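Putative peptidyl-arginine deiminase (Chlorobium tepidum, PDB 1XKN) probably acts as a deiminase of the agmatine and peptidyl-arginine deiminase family, hydrolysing the guanidinium group of its substrate. Local coordinates at residues Gly99-Ile104 and Met116-Asn121; Val149-Val154 and Arg194-Ile199; Arg87-Asp92 and Pro137-Lys142; Lys142-Pro147 and His342-Met347; Gly158-Asp161 and Leu167-Thr170. All blocks are in the same frame, centred on the assembly; numbering follows the deposited sequence.

Overall arrangement
From the N terminus, the chain first meets interaction 3, in which the loop after strand 83-87 packs on helix 131-144; the long loop it closes contains interaction 1, across the hairpin of strands 101-107 and 110-119. Interaction 4 then opens on the last turn of that same helix, sharing Lys142 with interaction 3, and spans about 195 residues to strand 342-345 near the C terminus. Within this span, interaction 2 joins edge strand 148-152, the neighbour of 110-119, to helix 186-197, and encloses in turn the short hairpin of interaction 5. No two loops cross. Together the contacts tie parts of three mixed sheets to helices 131-144 and 186-197.

Interaction 1. Residues Gly99-Ile104 and Met116-Asn121; sequences GPNYVI and MNWEYN. With NA (sodium ion), chain B.
Asn101 reaches the indole edge of Trp118 across the antiparallel beta hairpin formed by strands 101-107 and 110-119. Its CB lies 3.3 Å from Met116 O, at the partner strand's backbone. With CG anti to the backbone N (chi1 -176°), the amide is swung out from its strand to the indole of Trp118, and OD1 accepts a hydrogen bond from Trp118 NE1 at 2.9 Å. The donor lies in the carbonyl plane on a lone pair of OD1, although the N-H is bent from the straight line, with an angle of 136°. Amide and indole are nearly coplanar, and OD1 sits at the ring edge, slightly tilted from its plane.

The strands are joined more directly by Met116 N, which donates to Asn101 O at 2.9 Å. Beside this bond, Val103 CG2 packs on Met116 CB at 3.9 Å. The selenomethionine chain bends twice, bringing its terminal CE to the same valine methyl. A bridging water adds a further link: it accepts from Asn101 N and donates to both Gly99 O and Met116 O. Helix 186-197 lies against this group through Leu197.

Beyond Met116 the second strand enters the sodium site. Asn117 OD1 and Trp118 O bind the ion together with Asn134, which contributes its backbone O and OD1, and two waters. One of these waters accepts from Asn117 ND2 and donates to Glu119 OE2, while Trp118 O lies 2.5 Å from the sodium.

Interaction 2. Residues Val149-Val154 and Arg194-Ile199; sequences VSTGMV and RRYLGI
An edge strand, 148-152, is lined here by the last turn of helix 186-197, and the packing centres on a CH-pi contact between Thr151 and Tyr196. Thr151 CG2 sits over one face of the phenol, 3.6 Å from the ring centroid and 21° off its normal. The methyl faces the ring because it stands anti to the threonine's carbonyl carbon, leaving OG1 to accept from Met153 N at 3.0 Å in an ST turn. Arg195 CD lies over the opposite face, offset toward the rim, so aliphatic carbons flank the ring on both faces. Val149 CG1 adds a looser contact, 4.1 Å from Tyr196 CE1.

The hydroxyl reaches the strand backbone through two waters. One donates to both Tyr196 OH and Ser150 O; the other accepts from Tyr196 OH at 2.7 Å, in the ring plane, and donates to Thr151 O. The phenol oxygen is therefore held by two bonds, as donor and as acceptor, without touching a carbonyl directly.

Thr151 and Tyr196 also pack on Met116 of strand 110-119, so the helix end packs across edge strand 148-152 and its inner neighbour 110-119, while Leu197 and Ile199 turn to Leu168 of strand 167-171.

Interaction 3. Residues Arg87-Asp92 and Pro137-Lys142; sequences RIPTND and PERVAK
Ile88 and Arg139 slide past each other in opposite directions where the loop following strand 83-87 packs against helix 131-144. The isoleucine has CG2 anti to its backbone N and CG1 anti to its carbonyl carbon, which spreads its two branches over different parts of the helix. CG2 lies along the aliphatic part of the arginine, 3.6 Å from Arg139 CD and close to its CB. The longer branch passes onto the helix surface, where Ile88 CD1 reaches the Arg139 backbone and meets Val140 CG2 at 4.1 Å.

Pro89 takes a different attitude, crossing the arginine at about a right angle. Its CG and CD press on the outer half of that side chain, where CG lies 3.2 Å from Arg139 NE and 3.6 Å from Arg139 CZ. The pyrrolidine approaches the guanidinium obliquely, whereas Ile88 CG2 lies near the guanidinium plane, at its edge. Arg139 can meet both residues because its chain is extended from CG to NE and then turns at the end (chi4 -74°), passing across Pro89.

Its charged end has a further, weak partner: NH2 forms a long ion pair with Asp132, from the same helix. The loop is also tied to this helix further along, through the backbone N atoms of Asn91 and Asp92, both bonded to Asp133 OD1. The contact is loop-to-helix packing with a polar fringe. At that fringe a single water bridges the two segments, accepting from Arg139 NE at 2.7 Å and donating to Pro89 O.

Interaction 4. Residues Lys142-Pro147 and His342-Met347; sequences KAQGLP and HEEPAM
Gln144 and Glu344 meet from opposite directions, each with its chain extended beyond CG, so that a helix end and a strand far apart in sequence are joined by their side-chain ends alone. On the glutamine, CG is anti to the carbonyl carbon (chi1 -56°); on the glutamate it is anti to the backbone N (chi1 170°). The two chains thus span the gap between backbones whose nearest CA atoms, Gln144 CA and Glu344 CA, are 11.1 Å apart.

Gln144 NE2 donates to Glu344 OE2 at 3.0 Å, in a nearly straight bond of 170°. The acceptor lies in the plane of the amide, but the N-H arrives from above the carboxylate plane, and the two flat groups are turned steeply against each other.

Each group is fixed at other points as well. Gln144 OE1 takes a hydrogen bond with Tyr102 OH, which sets which end of the amide faces the glutamate. Glu344 OE2 is bonded to Ser17 OG and OE1 forms a salt bridge with Lys113, partners that would be expected to stabilise a buried negative charge.

Behind the glutamine the backbone leaves the helix at Gly145, whose positive phi and bonds back into the last turn make a Schellman motif. The Gln144-Glu344 bond thus links a Schellman-terminated helix to edge strand 342-345 of a mixed beta sheet.

Interaction 5. Residues Gly158-Asp161 and Leu167-Thr170; sequences GAID and LLLT
Ile160 lies against Leu168 across a short beta hairpin, its CG2 4.1 Å from Leu168 CD2 and its CB over the same branched end. The leucine brings that end across because CG stands anti to its backbone N (chi1 -180°).

Beside this apolar patch, Thr170 OG1 donates to Ala159 O at 2.7 Å, nearly along the carbonyl's axis, with OG1 anti to the threonine's own backbone N. This side-chain bond ties the strand to the short 3-10 turn that precedes Ile160, just outside the regular ladder.

The ladder itself is carried by Asp161 and Leu169, an antiparallel hydrogen-bonded pair. Leu169 N donates to Asp161 O at 2.7 Å in an almost straight bond (178°), while the return bond from Asp161 N to Leu169 O is weak and bent. Both carbonyls take a second, softer contact from the opposing chain: Leu169 O faces Ile160 CA, and Asp161 O faces Leu168 CA at 3.4 Å.

On the sheet face shared by Asp161 and Leu169 the two residues run alongside each other at their CB atoms, 4.4 Å from Asp161 CB to Leu169 CB, before their ends part. The aspartate turns its carboxylate to strand 222-226, where OD1 accepts from Phe224 N and OD2 forms a salt bridge with Arg223; Leu169 also packs on that strand, through Ala222 and Phe224. Strand 167-171 is the middle one of a three-stranded mixed sheet, bonded on its other edge to the parallel strand 201-205, and helix 172-175 follows directly, touching Ala159 and Thr170.

Interaction 1. Residues Gly99-Ile104 and Met116-Asn121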
# COMPACT_ATOMS: atom_id res chain seq x y z
N GLY A 99 4.89 -3.66 -6.63
CA GLY A 99 3.73 -4.07 -7.41
C GLY A 99 3.20 -3.16 -8.50
O GLY A 99 3.63 -2.02 -8.65
N PRO A 100 2.21 -3.65 -9.27
CA PRO A 100 1.60 -2.91 -10.38
C PRO A 100 0.80 -1.66 -10.01
O PRO A 100 -0.27 -1.73 -9.41
CB PRO A 100 0.74 -3.96 -11.06
CG PRO A 100 0.25 -4.78 -9.92
CD PRO A 100 1.51 -4.93 -9.06
N ASN A 101 1.34 -0.51 -10.40
CA ASN A 101 0.71 0.78 -10.17
C ASN A 101 -0.19 1.07 -11.36
O ASN A 101 0.21 1.73 -12.32
CB ASN A 101 1.80 1.86 -10.03
CG ASN A 101 1.25 3.24 -9.69
OD1 ASN A 101 1.99 4.22 -9.69
ND2 ASN A 101 -0.05 3.31 -9.38
N TYR A 102 -1.41 0.55 -11.31
CA TYR A 102 -2.39 0.73 -12.36
C TYR A 102 -2.85 2.18 -12.45
O TYR A 102 -3.10 2.82 -11.43
CB TYR A 102 -3.62 -0.13 -12.09
CG TYR A 102 -3.39 -1.61 -12.15
CD1 TYR A 102 -3.42 -2.28 -13.37
CD2 TYR A 102 -3.17 -2.35 -10.99
CE1 TYR A 102 -3.25 -3.66 -13.43
CE2 TYR A 102 -3.00 -3.72 -11.04
CZ TYR A 102 -3.04 -4.37 -12.26
OH TYR A 102 -2.91 -5.73 -12.31
N VAL A 103 -2.98 2.68 -13.67
CA VAL A 103 -3.47 4.03 -13.92
C VAL A 103 -4.30 3.97 -15.19
O VAL A 103 -4.15 3.04 -15.99
CB VAL A 103 -2.32 5.05 -14.15
CG1 VAL A 103 -1.54 5.27 -12.87
CG2 VAL A 103 -1.42 4.58 -15.28
N ILE A 104 -5.19 4.93 -15.37
CA ILE A 104 -6.03 4.99 -16.56
C ILE A 104 -5.39 6.00 -17.50
O ILE A 104 -5.15 7.15 -17.11
CB ILE A 104 -7.47 5.45 -16.24
CG1 ILE A 104 -8.09 4.56 -15.17
CG2 ILE A 104 -8.32 5.43 -17.52
CD1 ILE A 104 -8.05 3.08 -15.49
N MSE A 116 1.78 1.62 -14.70
CA MSE A 116 2.81 2.64 -14.63
C MSE A 116 3.95 2.05 -13.83
O MSE A 116 3.89 1.94 -12.60
CB MSE A 116 2.24 3.90 -13.96
CG MSE A 116 3.19 5.11 -13.95
SE MSE A 116 3.80 5.58 -15.74
CE MSE A 116 2.07 6.06 -16.48
N ASN A 117 4.99 1.65 -14.55
CA ASN A 117 6.16 1.01 -13.97
C ASN A 117 7.22 1.97 -13.44
O ASN A 117 7.93 2.62 -14.22
CB ASN A 117 6.77 0.09 -15.02
CG ASN A 117 7.98 -0.64 -14.53
OD1 ASN A 117 7.94 -1.28 -13.48
ND2 ASN A 117 9.07 -0.56 -15.27
N TRP A 118 7.34 2.07 -12.12
CA TRP A 118 8.35 2.93 -11.50
C TRP A 118 9.50 2.01 -11.16
O TRP A 118 9.35 0.80 -11.21
CB TRP A 118 7.84 3.57 -10.20
CG TRP A 118 6.65 4.44 -10.39
CD1 TRP A 118 5.34 4.05 -10.41
CD2 TRP A 118 6.65 5.85 -10.66
NE1 TRP A 118 4.53 5.12 -10.68
CE2 TRP A 118 5.30 6.24 -10.84
CE3 TRP A 118 7.65 6.81 -10.77
CZ2 TRP A 118 4.93 7.56 -11.12
CZ3 TRP A 118 7.29 8.13 -11.06
CH2 TRP A 118 5.94 8.48 -11.23
N GLU A 119 10.65 2.56 -10.80
CA GLU A 119 11.78 1.72 -10.43
C GLU A 119 11.70 1.37 -8.96
O GLU A 119 11.11 2.10 -8.16
CB GLU A 119 13.10 2.44 -10.72
CG GLU A 119 13.39 2.58 -12.20
CD GLU A 119 13.47 1.23 -12.89
OE1 GLU A 119 14.42 0.47 -12.60
OE2 GLU A 119 12.59 0.94 -13.73
N TYR A 120 12.29 0.24 -8.60
CA TYR A 120 12.31 -0.23 -7.22
C TYR A 120 13.76 -0.53 -6.87
O TYR A 120 14.49 -1.11 -7.69
CB TYR A 120 11.47 -1.51 -7.08
CG TYR A 120 11.42 -2.08 -5.68
CD1 TYR A 120 10.74 -1.42 -4.66
CD2 TYR A 120 12.03 -3.31 -5.38
CE1 TYR A 120 10.66 -1.95 -3.38
CE2 TYR A 120 11.95 -3.85 -4.09
CZ TYR A 120 11.27 -3.17 -3.10
OH TYR A 120 11.18 -3.70 -1.83
N ASN A 121 14.19 -0.14 -5.67
CA ASN A 121 15.56 -0.43 -5.25
C ASN A 121 15.67 -0.87 -3.80
O ASN A 121 16.64 -0.55 -3.11
CB ASN A 121 16.49 0.77 -5.53
CG ASN A 121 16.23 1.97 -4.62
OD1 ASN A 121 16.96 2.97 -4.69
ND2 ASN A 121 15.22 1.89 -3.78
NA NA B . 9.78 -1.63 -11.64
O HOH W 1 3.93 -0.50 -11.43
O HOH W 2 11.38 -1.57 -13.82
O HOH W 3 8.35 -1.84 -9.45

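Interaction 2. Residues Val149-Val154 and Arg194-Ile199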
# COMPACT_ATOMS: atom_id res chain seq x y z
N VAL A 149 4.02 1.49 -19.13
CA VAL A 149 4.78 2.70 -19.36
C VAL A 149 5.81 2.75 -18.24
O VAL A 149 5.48 2.50 -17.08
CB VAL A 149 3.87 3.96 -19.28
CG1 VAL A 149 4.69 5.21 -19.54
CG2 VAL A 149 2.73 3.85 -20.27
N SER A 150 7.07 3.03 -18.58
CA SER A 150 8.13 3.10 -17.57
C SER A 150 8.59 4.53 -17.34
O SER A 150 8.79 5.29 -18.29
CB SER A 150 9.33 2.24 -17.99
OG SER A 150 9.01 0.86 -17.99
N THR A 151 8.77 4.90 -16.07
CA THR A 151 9.18 6.26 -15.71
C THR A 151 10.68 6.43 -15.51
O THR A 151 11.21 7.52 -15.70
CB THR A 151 8.53 6.70 -14.39
OG1 THR A 151 9.12 5.95 -13.31
CG2 THR A 151 7.04 6.45 -14.42
N GLY A 152 11.35 5.36 -15.11
CA GLY A 152 12.78 5.43 -14.88
C GLY A 152 13.12 6.05 -13.54
O GLY A 152 14.30 6.24 -13.21
N MSE A 153 12.09 6.35 -12.75
CA MSE A 153 12.27 6.96 -11.44
C MSE A 153 11.88 5.98 -10.33
O MSE A 153 10.90 5.25 -10.47
CB MSE A 153 11.41 8.23 -11.32
CG MSE A 153 11.53 8.96 -9.99
SE MSE A 153 10.35 10.51 -9.84
CE MSE A 153 9.09 9.79 -8.56
N VAL A 154 12.65 5.96 -9.25
CA VAL A 154 12.35 5.08 -8.13
C VAL A 154 11.17 5.63 -7.35
O VAL A 154 11.15 6.80 -6.97
CB VAL A 154 13.57 4.95 -7.18
CG1 VAL A 154 13.18 4.15 -5.93
CG2 VAL A 154 14.72 4.27 -7.90
N ARG A 194 3.24 14.53 -11.56
CA ARG A 194 2.18 15.18 -12.32
C ARG A 194 2.05 14.49 -13.68
O ARG A 194 0.94 14.17 -14.12
CB ARG A 194 2.48 16.66 -12.53
CG ARG A 194 2.19 17.52 -11.32
CD ARG A 194 2.17 18.99 -11.68
NE ARG A 194 1.68 19.80 -10.57
CZ ARG A 194 2.39 20.12 -9.50
NH1 ARG A 194 3.65 19.71 -9.38
NH2 ARG A 194 1.83 20.83 -8.53
N ARG A 195 3.18 14.26 -14.33
CA ARG A 195 3.21 13.64 -15.65
C ARG A 195 2.65 12.23 -15.72
O ARG A 195 1.79 11.94 -16.55
CB ARG A 195 4.65 13.62 -16.16
CG ARG A 195 4.83 12.91 -17.50
CD ARG A 195 6.29 12.85 -17.87
NE ARG A 195 6.51 12.19 -19.15
CZ ARG A 195 7.71 11.91 -19.65
NH1 ARG A 195 8.81 12.22 -18.96
NH2 ARG A 195 7.82 11.31 -20.83
N TYR A 196 3.14 11.35 -14.84
CA TYR A 196 2.73 9.96 -14.86
C TYR A 196 1.53 9.53 -14.01
O TYR A 196 0.96 8.47 -14.24
CB TYR A 196 3.94 9.08 -14.54
CG TYR A 196 5.04 9.16 -15.59
CD1 TYR A 196 4.80 8.72 -16.90
CD2 TYR A 196 6.32 9.62 -15.27
CE1 TYR A 196 5.82 8.73 -17.86
CE2 TYR A 196 7.34 9.63 -16.23
CZ TYR A 196 7.09 9.18 -17.51
OH TYR A 196 8.10 9.14 -18.43
N LEU A 197 1.15 10.35 -13.03
CA LEU A 197 0.00 10.03 -12.20
C LEU A 197 -1.15 11.00 -12.44
O LEU A 197 -2.27 10.77 -12.01
CB LEU A 197 0.39 10.02 -10.71
CG LEU A 197 1.43 8.96 -10.33
CD1 LEU A 197 1.69 9.01 -8.83
CD2 LEU A 197 0.93 7.58 -10.73
N GLY A 198 -0.85 12.08 -13.15
CA GLY A 198 -1.87 13.07 -13.46
C GLY A 198 -2.39 13.87 -12.29
O GLY A 198 -3.49 14.42 -12.34
N ILE A 199 -1.61 13.94 -11.21
CA ILE A 199 -2.05 14.71 -10.05
C ILE A 199 -1.76 16.20 -10.24
O ILE A 199 -0.99 16.58 -11.12
CB ILE A 199 -1.42 14.16 -8.75
CG1 ILE A 199 0.10 14.03 -8.89
CG2 ILE A 199 -2.03 12.81 -8.41
CD1 ILE A 199 0.85 15.34 -8.68
O HOH W 4 8.11 7.30 -20.39
O HOH W 5 10.58 9.50 -17.44

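Interaction 3. Residues Arg87-Asp92 and Pro137-Lys142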
# COMPACT_ATOMS: atom_id res chain seq x y z
N ARG A 87 2.67 -17.46 -11.96
CA ARG A 87 4.07 -17.81 -11.81
C ARG A 87 4.85 -16.57 -12.18
O ARG A 87 5.17 -16.34 -13.35
CB ARG A 87 4.44 -18.97 -12.74
CG ARG A 87 5.89 -19.41 -12.59
CD ARG A 87 6.27 -20.54 -13.54
NE ARG A 87 5.71 -21.82 -13.12
CZ ARG A 87 6.05 -22.99 -13.66
NH1 ARG A 87 6.95 -23.04 -14.63
NH2 ARG A 87 5.50 -24.11 -13.22
N ILE A 88 5.11 -15.74 -11.18
CA ILE A 88 5.84 -14.50 -11.35
C ILE A 88 6.86 -14.41 -10.21
O ILE A 88 6.48 -14.29 -9.04
CB ILE A 88 4.89 -13.28 -11.30
CG1 ILE A 88 3.94 -13.31 -12.50
CG2 ILE A 88 5.69 -11.98 -11.30
CD1 ILE A 88 3.04 -12.09 -12.62
N PRO A 89 8.15 -14.47 -10.54
CA PRO A 89 9.20 -14.39 -9.51
C PRO A 89 9.23 -13.09 -8.74
O PRO A 89 8.97 -12.01 -9.28
CB PRO A 89 10.48 -14.62 -10.31
CG PRO A 89 10.16 -14.02 -11.64
CD PRO A 89 8.75 -14.52 -11.89
N THR A 90 9.53 -13.20 -7.45
CA THR A 90 9.62 -12.04 -6.58
C THR A 90 10.78 -12.27 -5.62
O THR A 90 11.18 -13.41 -5.37
CB THR A 90 8.34 -11.85 -5.73
OG1 THR A 90 8.22 -12.91 -4.78
CG2 THR A 90 7.10 -11.84 -6.62
N ASN A 91 11.34 -11.18 -5.11
CA ASN A 91 12.44 -11.27 -4.15
C ASN A 91 11.86 -11.10 -2.75
O ASN A 91 12.28 -11.78 -1.82
CB ASN A 91 13.49 -10.20 -4.43
CG ASN A 91 14.13 -10.35 -5.79
OD1 ASN A 91 13.88 -9.56 -6.70
ND2 ASN A 91 14.97 -11.37 -5.94
N ASP A 92 10.91 -10.17 -2.62
CA ASP A 92 10.25 -9.91 -1.34
C ASP A 92 8.74 -9.90 -1.52
O ASP A 92 8.24 -10.03 -2.64
CB ASP A 92 10.72 -8.58 -0.72
CG ASP A 92 10.43 -7.37 -1.59
OD1 ASP A 92 9.31 -7.25 -2.14
OD2 ASP A 92 11.32 -6.51 -1.71
N PRO A 137 5.87 -5.50 -12.16
CA PRO A 137 4.90 -4.78 -12.98
C PRO A 137 4.86 -5.25 -14.43
O PRO A 137 3.78 -5.35 -15.03
CB PRO A 137 5.35 -3.32 -12.85
CG PRO A 137 5.93 -3.29 -11.46
CD PRO A 137 6.75 -4.56 -11.43
N GLU A 138 6.03 -5.54 -15.00
CA GLU A 138 6.10 -5.99 -16.39
C GLU A 138 5.51 -7.38 -16.58
O GLU A 138 4.84 -7.64 -17.57
CB GLU A 138 7.55 -5.97 -16.88
CG GLU A 138 7.65 -6.14 -18.39
CD GLU A 138 9.04 -5.90 -18.94
OE1 GLU A 138 9.15 -5.70 -20.17
OE2 GLU A 138 10.02 -5.94 -18.16
N ARG A 139 5.76 -8.27 -15.63
CA ARG A 139 5.23 -9.62 -15.73
C ARG A 139 3.72 -9.61 -15.51
O ARG A 139 2.99 -10.40 -16.10
CB ARG A 139 5.93 -10.55 -14.73
CG ARG A 139 7.45 -10.67 -14.92
CD ARG A 139 7.98 -11.85 -14.11
NE ARG A 139 9.42 -11.78 -13.80
CZ ARG A 139 10.40 -12.00 -14.67
NH1 ARG A 139 10.13 -12.29 -15.94
NH2 ARG A 139 11.66 -11.95 -14.26
N VAL A 140 3.24 -8.69 -14.67
CA VAL A 140 1.81 -8.58 -14.43
C VAL A 140 1.16 -8.06 -15.71
O VAL A 140 0.16 -8.60 -16.18
CB VAL A 140 1.49 -7.61 -13.26
CG1 VAL A 140 -0.01 -7.37 -13.17
CG2 VAL A 140 2.00 -8.20 -11.95
N ALA A 141 1.75 -7.02 -16.30
CA ALA A 141 1.23 -6.44 -17.53
C ALA A 141 1.17 -7.51 -18.62
O ALA A 141 0.22 -7.57 -19.40
CB ALA A 141 2.11 -5.28 -17.99
N LYS A 142 2.20 -8.36 -18.66
CA LYS A 142 2.25 -9.43 -19.65
C LYS A 142 1.11 -10.41 -19.40
O LYS A 142 0.38 -10.78 -20.32
CB LYS A 142 3.59 -10.15 -19.56
CG LYS A 142 3.68 -11.41 -20.40
CD LYS A 142 5.03 -12.07 -20.25
CE LYS A 142 5.09 -13.37 -21.02
NZ LYS A 142 6.40 -14.06 -20.84
O HOH W 6 9.14 -10.47 -11.51

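Interaction 4. Residues Lys142-Pro147 and His342-Met347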
# COMPACT_ATOMS: atom_id res chain seq x y z
N LYS A 142 2.20 -8.36 -18.66
CA LYS A 142 2.25 -9.43 -19.65
C LYS A 142 1.11 -10.41 -19.40
O LYS A 142 0.38 -10.78 -20.32
CB LYS A 142 3.59 -10.15 -19.56
CG LYS A 142 3.68 -11.41 -20.40
CD LYS A 142 5.03 -12.07 -20.25
CE LYS A 142 5.09 -13.37 -21.02
NZ LYS A 142 6.40 -14.06 -20.84
N ALA A 143 0.95 -10.83 -18.15
CA ALA A 143 -0.09 -11.78 -17.79
C ALA A 143 -1.50 -11.28 -18.10
O ALA A 143 -2.35 -12.06 -18.51
CB ALA A 143 0.01 -12.13 -16.31
N GLN A 144 -1.73 -9.99 -17.91
CA GLN A 144 -3.05 -9.42 -18.15
C GLN A 144 -3.20 -8.77 -19.52
O GLN A 144 -4.27 -8.25 -19.86
CB GLN A 144 -3.39 -8.41 -17.06
CG GLN A 144 -3.31 -8.98 -15.66
CD GLN A 144 -3.84 -8.02 -14.61
OE1 GLN A 144 -3.37 -6.89 -14.50
NE2 GLN A 144 -4.82 -8.47 -13.83
N GLY A 145 -2.13 -8.79 -20.31
CA GLY A 145 -2.17 -8.20 -21.63
C GLY A 145 -2.38 -6.69 -21.61
O GLY A 145 -3.08 -6.14 -22.46
N LEU A 146 -1.78 -6.02 -20.63
CA LEU A 146 -1.93 -4.57 -20.52
C LEU A 146 -0.66 -3.84 -20.93
O LEU A 146 0.44 -4.35 -20.77
CB LEU A 146 -2.27 -4.19 -19.07
CG LEU A 146 -3.57 -4.73 -18.48
CD1 LEU A 146 -3.63 -4.38 -16.99
CD2 LEU A 146 -4.76 -4.13 -19.21
N PRO A 147 -0.81 -2.63 -21.49
CA PRO A 147 0.36 -1.86 -21.89
C PRO A 147 1.09 -1.39 -20.63
O PRO A 147 0.46 -1.20 -19.58
CB PRO A 147 -0.24 -0.69 -22.66
CG PRO A 147 -1.48 -1.27 -23.24
CD PRO A 147 -2.04 -2.06 -22.08
N HIS A 342 -1.70 -4.61 -3.24
CA HIS A 342 -1.79 -3.58 -4.26
C HIS A 342 -3.06 -3.84 -5.03
O HIS A 342 -3.25 -4.90 -5.63
CB HIS A 342 -0.60 -3.54 -5.22
CG HIS A 342 -0.42 -2.18 -5.83
ND1 HIS A 342 -1.40 -1.56 -6.57
CD2 HIS A 342 0.59 -1.29 -5.73
CE1 HIS A 342 -1.01 -0.34 -6.88
NE2 HIS A 342 0.20 -0.15 -6.38
N GLU A 343 -3.94 -2.85 -4.99
CA GLU A 343 -5.19 -2.98 -5.68
C GLU A 343 -5.03 -2.89 -7.19
O GLU A 343 -4.03 -2.39 -7.70
CB GLU A 343 -6.16 -1.88 -5.22
CG GLU A 343 -5.79 -0.46 -5.67
CD GLU A 343 -4.72 0.21 -4.81
OE1 GLU A 343 -4.14 -0.45 -3.93
OE2 GLU A 343 -4.46 1.41 -5.03
N GLU A 344 -6.02 -3.42 -7.88
CA GLU A 344 -6.09 -3.34 -9.33
C GLU A 344 -7.43 -2.67 -9.54
O GLU A 344 -8.47 -3.30 -9.36
CB GLU A 344 -6.11 -4.70 -10.02
CG GLU A 344 -6.41 -4.54 -11.51
CD GLU A 344 -6.53 -5.85 -12.28
OE1 GLU A 344 -6.91 -5.78 -13.47
OE2 GLU A 344 -6.24 -6.92 -11.71
N PRO A 345 -7.44 -1.38 -9.88
CA PRO A 345 -8.73 -0.72 -10.09
C PRO A 345 -9.47 -1.28 -11.31
O PRO A 345 -8.85 -1.74 -12.26
CB PRO A 345 -8.34 0.75 -10.28
CG PRO A 345 -6.93 0.66 -10.84
CD PRO A 345 -6.33 -0.42 -9.99
N ALA A 346 -10.80 -1.26 -11.25
CA ALA A 346 -11.63 -1.76 -12.35
C ALA A 346 -12.04 -0.59 -13.24
O ALA A 346 -12.79 0.29 -12.81
CB ALA A 346 -12.88 -2.44 -11.79
N MSE A 347 -11.57 -0.58 -14.48
CA MSE A 347 -11.94 0.50 -15.39
C MSE A 347 -13.15 0.15 -16.23
O MSE A 347 -13.13 -0.84 -16.98
CB MSE A 347 -10.78 0.85 -16.33
CG MSE A 347 -11.09 2.05 -17.23
SE MSE A 347 -9.95 2.14 -18.79
CE MSE A 347 -10.85 0.78 -19.85

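Interaction 5. Residues Gly158-Asp161 and Leu167-Thr170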
# COMPACT_ATOMS: atom_id res chain seq x y z
N GLY A 158 3.87 2.56 -1.43
CA GLY A 158 3.61 2.87 -0.04
C GLY A 158 4.09 4.26 0.36
O GLY A 158 3.79 4.73 1.46
N ALA A 159 4.83 4.91 -0.53
CA ALA A 159 5.35 6.25 -0.25
C ALA A 159 4.42 7.36 -0.72
O ALA A 159 4.67 8.54 -0.46
CB ALA A 159 6.72 6.41 -0.91
N ILE A 160 3.34 6.99 -1.39
CA ILE A 160 2.38 7.98 -1.88
C ILE A 160 0.95 7.54 -1.54
O ILE A 160 0.70 6.37 -1.28
CB ILE A 160 2.48 8.18 -3.42
CG1 ILE A 160 2.20 6.86 -4.14
CG2 ILE A 160 3.86 8.70 -3.78
CD1 ILE A 160 2.02 7.00 -5.64
N ASP A 161 0.03 8.49 -1.53
CA ASP A 161 -1.38 8.21 -1.25
C ASP A 161 -2.19 9.30 -1.94
O ASP A 161 -1.98 10.49 -1.68
CB ASP A 161 -1.63 8.21 0.26
CG ASP A 161 -3.03 7.73 0.61
OD1 ASP A 161 -3.95 8.57 0.66
OD2 ASP A 161 -3.20 6.51 0.83
N LEU A 167 -5.06 15.27 -5.63
CA LEU A 167 -4.14 15.41 -4.51
C LEU A 167 -3.32 14.15 -4.31
O LEU A 167 -3.79 13.04 -4.54
CB LEU A 167 -4.89 15.70 -3.21
CG LEU A 167 -5.83 16.91 -3.19
CD1 LEU A 167 -6.43 17.04 -1.80
CD2 LEU A 167 -5.08 18.17 -3.58
N LEU A 168 -2.07 14.34 -3.88
CA LEU A 168 -1.17 13.23 -3.60
C LEU A 168 -0.42 13.58 -2.32
O LEU A 168 0.23 14.63 -2.23
CB LEU A 168 -0.20 12.99 -4.76
CG LEU A 168 0.80 11.83 -4.56
CD1 LEU A 168 1.19 11.25 -5.91
CD2 LEU A 168 2.03 12.32 -3.81
N LEU A 169 -0.53 12.70 -1.33
CA LEU A 169 0.11 12.87 -0.04
C LEU A 169 1.38 12.03 0.01
O LEU A 169 1.37 10.86 -0.40
CB LEU A 169 -0.85 12.42 1.07
CG LEU A 169 -0.43 12.64 2.52
CD1 LEU A 169 -0.39 14.13 2.81
CD2 LEU A 169 -1.42 11.95 3.46
N THR A 170 2.47 12.61 0.49
CA THR A 170 3.74 11.89 0.58
C THR A 170 4.57 12.45 1.73
O THR A 170 4.08 13.26 2.51
CB THR A 170 4.52 11.99 -0.75
OG1 THR A 170 5.64 11.09 -0.73
CG2 THR A 170 5.03 13.41 -0.98